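Local coordinates for protein acyl-CoA thioesterase II (Mycobacterium avium subsp. paratuberculosis, PDB 4R9Z) that probably hydrolyses fatty acyl-CoA thioesters and folds as a double hot-dog, at residues D10-L15 with P188-S193; G40-Q45 with V76-V81. One frame throughout, in Å; residues are numbered along the deposited sequence.

Interaction 1 (D10-L15 with P188-S193); sequences DVLATL and PVLTAS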
loop_
_atom_site.group_PDB
_atom_site.type_symbol
_atom_site.label_atom_id
_atom_site.label_comp_id
_atom_site.label_asym_id
_atom_site.label_seq_id
_atom_site.Cartn_x
_atom_site.Cartn_y
_atom_site.Cartn_z
ATOM N N ASP B 10 7.778 -11.315 25.967
ATOM C CA ASP B 10 7.657 -12.445 25.056
ATOM C C ASP B 10 7.607 -11.980 23.605
ATOM O O ASP B 10 8.110 -12.661 22.711
ATOM C CB ASP B 10 6.422 -13.276 25.395
ATOM C CG ASP B 10 6.505 -13.895 26.773
ATOM O OD1 ASP B 10 7.639 -14.112 27.252
ATOM O OD2 ASP B 10 5.444 -14.164 27.376
ATOM N N VAL B 11 7.003 -10.818 23.371
ATOM C CA VAL B 11 6.947 -10.255 22.027
ATOM C C VAL B 11 8.333 -9.834 21.562
ATOM O O VAL B 11 8.777 -10.222 20.481
ATOM C CB VAL B 11 5.990 -9.048 21.947
ATOM C CG1 VAL B 11 6.183 -8.296 20.637
ATOM C CG2 VAL B 11 4.549 -9.507 22.104
ATOM N N LEU B 12 9.016 -9.055 22.393
ATOM C CA LEU B 12 10.357 -8.576 22.077
ATOM C C LEU B 12 11.309 -9.732 21.782
ATOM O O LEU B 12 12.175 -9.626 20.914
ATOM C CB LEU B 12 10.899 -7.727 23.224
ATOM C CG LEU B 12 10.188 -6.395 23.442
ATOM C CD1 LEU B 12 10.774 -5.689 24.643
ATOM C CD2 LEU B 12 10.313 -5.527 22.200
ATOM N N ALA B 13 11.148 -10.826 22.516
ATOM C CA ALA B 13 11.958 -12.018 22.301
ATOM C C ALA B 13 11.733 -12.596 20.903
ATOM O O ALA B 13 12.687 -12.865 20.176
ATOM C CB ALA B 13 11.656 -13.061 23.361
ATOM N N THR B 14 10.469 -12.778 20.529
ATOM C CA THR B 14 10.135 -13.343 19.223
ATOM C C THR B 14 10.552 -12.408 18.089
ATOM O O THR B 14 10.817 -12.855 16.976
ATOM C CB THR B 14 8.627 -13.646 19.095
ATOM O OG1 THR B 14 7.863 -12.474 19.404
ATOM C CG2 THR B 14 8.228 -14.779 20.028
ATOM N N LEU B 15 10.608 -11.111 18.375
ATOM C CA LEU B 15 11.022 -10.141 17.372
ATOM C C LEU B 15 12.529 -10.158 17.150
ATOM O O LEU B 15 13.015 -9.643 16.145
ATOM C CB LEU B 15 10.560 -8.739 17.757
ATOM C CG LEU B 15 9.036 -8.590 17.748
ATOM C CD1 LEU B 15 8.625 -7.142 17.933
ATOM C CD2 LEU B 15 8.451 -9.161 16.466
ATOM N N PRO B 188 15.360 2.516 16.963
ATOM C CA PRO B 188 14.570 3.129 15.887
ATOM C C PRO B 188 13.904 2.101 14.979
ATOM O O PRO B 188 12.725 2.234 14.655
ATOM C CB PRO B 188 15.609 3.936 15.111
ATOM C CG PRO B 188 16.642 4.274 16.112
ATOM C CD PRO B 188 16.694 3.129 17.083
ATOM N N VAL B 189 14.666 1.089 14.576
ATOM C CA VAL B 189 14.164 0.023 13.716
ATOM C C VAL B 189 13.189 -0.902 14.456
ATOM O O VAL B 189 12.154 -1.287 13.908
ATOM C CB VAL B 189 15.333 -0.800 13.122
ATOM C CG1 VAL B 189 14.836 -2.099 12.518
ATOM C CG2 VAL B 189 16.083 0.024 12.089
ATOM N N LEU B 190 13.520 -1.269 15.692
ATOM C CA LEU B 190 12.618 -2.086 16.501
ATOM C C LEU B 190 11.310 -1.348 16.753
ATOM O O LEU B 190 10.238 -1.945 16.741
ATOM C CB LEU B 190 13.268 -2.476 17.829
ATOM C CG LEU B 190 12.442 -3.381 18.749
ATOM C CD1 LEU B 190 11.920 -4.586 17.986
ATOM C CD2 LEU B 190 13.268 -3.833 19.943
ATOM N N THR B 191 11.415 -0.047 16.997
ATOM C CA THR B 191 10.255 0.806 17.221
ATOM C C THR B 191 9.336 0.843 15.999
ATOM O O THR B 191 8.113 0.781 16.126
ATOM C CB THR B 191 10.690 2.238 17.586
ATOM O OG1 THR B 191 11.401 2.213 18.829
ATOM C CG2 THR B 191 9.490 3.151 17.721
ATOM N N ALA B 192 9.929 0.947 14.814
ATOM C CA ALA B 192 9.152 1.002 13.586
ATOM C C ALA B 192 8.365 -0.288 13.374
ATOM O O ALA B 192 7.196 -0.252 12.988
ATOM C CB ALA B 192 10.055 1.270 12.406
ATOM N N SER B 193 8.993 -1.428 13.647
ATOM C CA SER B 193 8.315 -2.706 13.468
ATOM C C SER B 193 7.201 -2.870 14.494
ATOM O O SER B 193 6.180 -3.494 14.212
ATOM C CB SER B 193 9.295 -3.874 13.580
ATOM O OG SER B 193 9.843 -3.958 14.883
#
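Leu190 reaches across to two leucines of the helix 10-15 at once, one methyl for each. Its CD2 meets CD2 of Leu12 at 4.1 Å, and its CD1 lies 4.2 Å from CD1 of Leu15, so one side chain spans two leucines that stand three residues apart in the facing segment. The torsions aim this fork: in Leu190 the CG lies opposite the backbone N (chi1 -178°), and chi2 near 50° turns CD2 to Leu12 and CD1 to Leu15. Leu12 and Leu15 share another rotamer, CG opposite the carbonyl carbon, with chi1 of -68° in Leu12, and both offer a single methyl tip. The approaches differ: Leu12 stands nearly perpendicular to Leu190, whereas Leu15 slants across it. Both meetings are methyl to methyl, no hydrogen bond spans the two helices, and the 121 Å² buried is modest. The backbones stay well apart, the CA atoms of Leu15 and Leu190 being 8.3 Å from each other.

Each helix turns a hydroxyl back on itself. Thr14 OG1 donates to Val11 O at 2.7 Å, tilted moderately from the carbonyl plane, and that oxygen also accepts from Leu15 N. In the same way Ser193 OG donates to Leu190 O at 2.8 Å, from further off the plane. Both side chains therefore satisfy their hydroxyl protons within their own helix.

This is leucine packing between helices, joining N-terminal helix 8-15 to helix 188-201 of the second hot-dog unit. Around it, Leu194 and Tyr197 of helix 188-201 pack on Leu15, while Trp158 touches Val11. Helix 39-52 borders both segments, His41 meeting Thr14 and Leu48 meeting Val189 and Ser193, and strand 58-66 touches helix 188-201, with Pro59 against Ala192.

Interaction 2 (G40-Q45 with V76-V81); sequences GHISAQ and VDFEVV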
loop_
_atom_site.group_PDB
_atom_site.type_symbol
_atom_site.label_atom_id
_atom_site.label_comp_id
_atom_site.label_asym_id
_atom_site.label_seq_id
_atom_site.Cartn_x
_atom_site.Cartn_y
_atom_site.Cartn_z
ATOM N N GLY B 40 -0.007 -8.822 11.915
ATOM C CA GLY B 40 0.845 -7.787 12.472
ATOM C C GLY B 40 2.142 -8.333 13.028
ATOM O O GLY B 40 3.186 -7.695 12.931
ATOM N N HIS B 41 2.066 -9.523 13.610
ATOM C CA HIS B 41 3.233 -10.176 14.179
ATOM C C HIS B 41 4.211 -10.653 13.108
ATOM O O HIS B 41 5.409 -10.380 13.184
ATOM C CB HIS B 41 2.802 -11.362 15.045
ATOM C CG HIS B 41 3.947 -12.157 15.588
ATOM N ND1 HIS B 41 4.685 -11.754 16.679
ATOM C CD2 HIS B 41 4.480 -13.336 15.187
ATOM C CE1 HIS B 41 5.626 -12.651 16.927
ATOM N NE2 HIS B 41 5.520 -13.621 16.037
ATOM N N ILE B 42 3.694 -11.357 12.107
ATOM C CA ILE B 42 4.543 -11.927 11.077
ATOM C C ILE B 42 5.091 -10.829 10.168
ATOM O O ILE B 42 6.208 -10.945 9.666
ATOM C CB ILE B 42 3.798 -13.005 10.252
ATOM C CG1 ILE B 42 4.790 -13.848 9.449
ATOM C CG2 ILE B 42 2.746 -12.395 9.346
ATOM C CD1 ILE B 42 4.223 -15.161 8.973
ATOM N N SER B 43 4.322 -9.762 9.969
ATOM C CA SER B 43 4.778 -8.659 9.129
ATOM C C SER B 43 5.821 -7.816 9.859
ATOM O O SER B 43 6.694 -7.218 9.235
ATOM C CB SER B 43 3.607 -7.777 8.687
ATOM O OG SER B 43 3.123 -6.982 9.753
ATOM N N ALA B 44 5.716 -7.758 11.182
ATOM C CA ALA B 44 6.704 -7.053 11.992
ATOM C C ALA B 44 8.043 -7.778 11.958
ATOM O O ALA B 44 9.099 -7.151 11.874
ATOM C CB ALA B 44 6.219 -6.912 13.423
ATOM N N GLN B 45 7.985 -9.103 12.035
ATOM C CA GLN B 45 9.180 -9.929 11.943
ATOM C C GLN B 45 9.827 -9.794 10.570
ATOM O O GLN B 45 11.045 -9.653 10.455
ATOM C CB GLN B 45 8.844 -11.395 12.233
ATOM C CG GLN B 45 8.670 -11.715 13.709
ATOM C CD GLN B 45 8.411 -13.187 13.965
ATOM O OE1 GLN B 45 7.799 -13.879 13.146
ATOM N NE2 GLN B 45 8.867 -13.673 15.113
ATOM N N VAL B 76 8.860 -19.687 11.797
ATOM C CA VAL B 76 8.712 -19.218 10.421
ATOM C C VAL B 76 10.051 -18.841 9.777
ATOM O O VAL B 76 10.855 -18.124 10.374
ATOM C CB VAL B 76 7.764 -17.994 10.367
ATOM C CG1 VAL B 76 7.730 -17.381 8.971
ATOM C CG2 VAL B 76 6.369 -18.380 10.848
ATOM N N ASP B 77 10.272 -19.305 8.549
ATOM C CA ASP B 77 11.492 -18.979 7.811
ATOM C C ASP B 77 11.304 -17.737 6.952
ATOM O O ASP B 77 10.428 -17.708 6.084
ATOM C CB ASP B 77 11.921 -20.141 6.909
ATOM C CG ASP B 77 12.104 -21.442 7.664
ATOM O OD1 ASP B 77 12.678 -21.423 8.773
ATOM O OD2 ASP B 77 11.672 -22.491 7.139
ATOM N N PHE B 78 12.140 -16.727 7.174
ATOM C CA PHE B 78 12.092 -15.512 6.368
ATOM C C PHE B 78 13.257 -15.438 5.392
ATOM O O PHE B 78 14.416 -15.387 5.802
ATOM C CB PHE B 78 12.106 -14.267 7.255
ATOM C CG PHE B 78 10.931 -14.160 8.180
ATOM C CD1 PHE B 78 10.923 -14.825 9.395
ATOM C CD2 PHE B 78 9.837 -13.381 7.840
ATOM C CE1 PHE B 78 9.845 -14.720 10.245
ATOM C CE2 PHE B 78 8.753 -13.274 8.688
ATOM C CZ PHE B 78 8.758 -13.944 9.891
ATOM N N GLU B 79 12.949 -15.430 4.099
ATOM C CA GLU B 79 13.962 -15.183 3.080
ATOM C C GLU B 79 13.904 -13.732 2.621
ATOM O O GLU B 79 12.836 -13.228 2.273
ATOM C CB GLU B 79 13.784 -16.115 1.878
ATOM C CG GLU B 79 14.803 -15.862 0.765
ATOM C CD GLU B 79 14.500 -16.616 -0.522
ATOM O OE1 GLU B 79 13.361 -17.110 -0.684
ATOM O OE2 GLU B 79 15.401 -16.691 -1.385
ATOM N N VAL B 80 15.055 -13.065 2.625
ATOM C CA VAL B 80 15.160 -11.687 2.154
ATOM C C VAL B 80 15.845 -11.626 0.789
ATOM O O VAL B 80 16.783 -12.378 0.521
ATOM C CB VAL B 80 15.937 -10.802 3.147
ATOM C CG1 VAL B 80 15.960 -9.357 2.680
ATOM C CG2 VAL B 80 15.338 -10.908 4.534
ATOM N N VAL B 81 15.349 -10.748 -0.079
ATOM C CA VAL B 81 15.920 -10.555 -1.404
ATOM C C VAL B 81 16.232 -9.075 -1.653
ATOM O O VAL B 81 15.430 -8.203 -1.336
ATOM C CB VAL B 81 14.977 -11.090 -2.499
ATOM C CG1 VAL B 81 15.479 -10.706 -3.884
ATOM C CG2 VAL B 81 14.844 -12.601 -2.380
#
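Ile42 and Gln45 reach the ring of Phe78 through different first torsions. In Ile42 the CG1 branch is opposite the backbone N (chi1 -165°), which lays CG1 4.0 Å from Phe78 CZ and carries CD1 on to Val76 CG1 at 4.2 Å. Gln45 instead has CG opposite the carbonyl carbon and an extended chain beyond it; its CB comes within 3.5 Å of Phe78 CZ. Phe78 points its ring at the helix, and oxygens meet the rim: Gln45 OE1 is 3.4 Å from CZ and Ile42 O is 3.6 Å from CE2, both close to the ring plane. The amide stands almost perpendicular to the ring, at 89°. Val76 CG1 lies 3.6 Å above one ring face, displaced toward the rim.

The amide of Gln45 is tethered elsewhere: NE2 donates to the carbonyls of Thr14 and Gln28, and OE1 accepts from NE2 of Gln29, which should fix its rotation beside Phe78. No hydrogen bond joins the two segments.

The axes of 40-45 and 76-81 approach to 10.5 Å and cross at -42°, with all four touching residues buried. A long helix packed on the concave face of an antiparallel sheet is the signature of the hot-dog fold, here its N-terminal copy.

Overall arrangement
From the N terminus, helix 8-15 comes first, and interaction 1 later pairs it with helix 188-201, closing a loop of 172 residues that spans the N-terminal hot-dog and enters the second one. Interaction 2 falls wholly within that span: it joins helix 39-52 to strand 76-85 across 30 residues. The short loop is thus contained in the long one and does not cross it. Their centres lie 12 Å apart and they touch directly, for instance where Leu15 CD2 packs on Gln45 CG at 3.8 Å. Together they link the N-terminal helix, the central helices of both hot-dog units and strand 76-85 of the N-terminal unit.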